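Local atomic coordinates of RE68036p (Drosophila melanogaster, PDB entry 1SQH), a protein that is of unknown function but may act as an acyltransferase, possibly transferring acyl groups to glycine. Residues A[199-202]-A[203-207]. Sequence-based numbering, arbitrary orientation.
Sequences LTYL and QALVR
Tyr201 and Leu205 pair one turn apart on the alpha-helix 199-208, which follows helix 184-189 in a chain whose families belong to the acetyltransferase clan. Leu205 lays its CD1 methyl over one face of the Tyr201 ring in a CH-pi contact, Leu205 CD1 lying 3.7 Å from the centroid and 23° off the normal. The methyl is displaced toward the rim and comes nearest to Tyr201 CZ, at 3.4 Å from Leu205 CD1. Tyr201 CG stands opposite the backbone N, beside the carbonyl carbon (chi1 168°), while Leu205 CG lies opposite its own carbonyl carbon, which brings CD1 over the ring. The Tyr201 side chain also touches Ser63, in a loop before strand 67-71, and Asp88, between strands 82-87 and 91-96. With an alanine here the ring is gone, and Leu205 CD1 would probably lose its aromatic partner and the helix its side-chain contact with both loops. Leu199 and Gln203 form a second i to i+4 pair, both touching Ala184; Leu199 CD2 slants up to Gln203 NE2. Leu202, buried, touches Trp191, Val187 and His188. A helical hydrogen bond runs from Leu205 N to Tyr201 O, 3.0 Å, with an N-H...O angle of 159°.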
loop_
_atom_site.group_PDB
_atom_site.type_symbol
_atom_site.label_atom_id
_atom_site.label_comp_id
_atom_site.label_asym_id
_atom_site.label_seq_id
_atom_site.Cartn_x
_atom_site.Cartn_y
_atom_site.Cartn_z
ATOM N N LEU A 199 -14.658 -3.168 3.588
ATOM C CA LEU A 199 -14.817 -3.276 5.035
ATOM C C LEU A 199 -14.045 -4.500 5.522
ATOM O O LEU A 199 -13.352 -4.450 6.544
ATOM C CB LEU A 199 -16.295 -3.448 5.388
ATOM C CG LEU A 199 -16.836 -2.995 6.745
ATOM C CD1 LEU A 199 -18.223 -3.587 6.911
ATOM C CD2 LEU A 199 -15.931 -3.424 7.884
ATOM N N THR A 200 -14.169 -5.597 4.778
ATOM C CA THR A 200 -13.499 -6.834 5.137
ATOM C C THR A 200 -11.978 -6.718 5.012
ATOM O O THR A 200 -11.245 -7.391 5.740
ATOM C CB THR A 200 -14.059 -8.034 4.321
ATOM O OG1 THR A 200 -13.077 -9.079 4.258
ATOM C CG2 THR A 200 -14.475 -7.602 2.926
ATOM N N TYR A 201 -11.501 -5.858 4.112
ATOM C CA TYR A 201 -10.061 -5.630 3.972
ATOM C C TYR A 201 -9.619 -4.981 5.276
ATOM O O TYR A 201 -8.667 -5.433 5.911
ATOM C CB TYR A 201 -9.763 -4.679 2.807
ATOM C CG TYR A 201 -8.329 -4.164 2.756
ATOM C CD1 TYR A 201 -7.246 -5.013 2.987
ATOM C CD2 TYR A 201 -8.053 -2.837 2.410
ATOM C CE1 TYR A 201 -5.924 -4.556 2.870
ATOM C CE2 TYR A 201 -6.736 -2.369 2.288
ATOM C CZ TYR A 201 -5.680 -3.235 2.517
ATOM O OH TYR A 201 -4.380 -2.796 2.372
ATOM N N LEU A 202 -10.328 -3.928 5.681
ATOM C CA LEU A 202 -9.992 -3.238 6.924
ATOM C C LEU A 202 -10.006 -4.201 8.121
ATOM O O LEU A 202 -9.152 -4.116 9.009
ATOM C CB LEU A 202 -10.950 -2.065 7.159
ATOM C CG LEU A 202 -10.488 -0.684 6.656
ATOM C CD1 LEU A 202 -10.005 -0.785 5.233
ATOM C CD2 LEU A 202 -11.630 0.318 6.750
ATOM N N GLN A 203 -10.968 -5.122 8.135
ATOM C CA GLN A 203 -11.067 -6.096 9.219
ATOM C C GLN A 203 -9.847 -7.029 9.237
ATOM O O GLN A 203 -9.385 -7.454 10.308
ATOM C CB GLN A 203 -12.375 -6.891 9.094
ATOM C CG GLN A 203 -13.519 -6.289 9.909
ATOM C CD GLN A 203 -14.892 -6.789 9.491
ATOM O OE1 GLN A 203 -15.041 -7.923 9.036
ATOM N NE2 GLN A 203 -15.910 -5.945 9.659
ATOM N N ALA A 204 -9.320 -7.337 8.053
ATOM C CA ALA A 204 -8.137 -8.190 7.962
ATOM C C ALA A 204 -6.922 -7.422 8.510
ATOM O O ALA A 204 -6.088 -7.985 9.239
ATOM C CB ALA A 204 -7.891 -8.605 6.509
ATOM N N LEU A 205 -6.838 -6.136 8.161
ATOM C CA LEU A 205 -5.749 -5.273 8.613
ATOM C C LEU A 205 -5.711 -5.059 10.128
ATOM O O LEU A 205 -4.635 -4.997 10.728
ATOM C CB LEU A 205 -5.824 -3.914 7.910
ATOM C CG LEU A 205 -5.291 -3.855 6.476
ATOM C CD1 LEU A 205 -5.567 -2.489 5.856
ATOM C CD2 LEU A 205 -3.796 -4.137 6.499
ATOM N N VAL A 206 -6.871 -4.924 10.760
ATOM C CA VAL A 206 -6.868 -4.726 12.201
ATOM C C VAL A 206 -6.405 -6.023 12.842
ATOM O O VAL A 206 -5.853 -6.023 13.936
ATOM C CB VAL A 206 -8.271 -4.347 12.743
ATOM C CG1 VAL A 206 -9.279 -5.393 12.345
ATOM C CG2 VAL A 206 -8.228 -4.216 14.265
ATOM N N ARG A 207 -6.596 -7.129 12.134
ATOM C CA ARG A 207 -6.203 -8.426 12.666
ATOM C C ARG A 207 -4.721 -8.766 12.512
ATOM O O ARG A 207 -4.064 -9.163 13.484
ATOM C CB ARG A 207 -7.036 -9.543 12.023
ATOM C CG ARG A 207 -6.689 -10.924 12.557
ATOM C CD ARG A 207 -7.510 -12.027 11.916
ATOM N NE ARG A 207 -7.094 -13.331 12.431
ATOM C CZ ARG A 207 -7.540 -14.499 11.977
ATOM N NH1 ARG A 207 -8.422 -14.537 10.987
ATOM N NH2 ARG A 207 -7.105 -15.628 12.519
#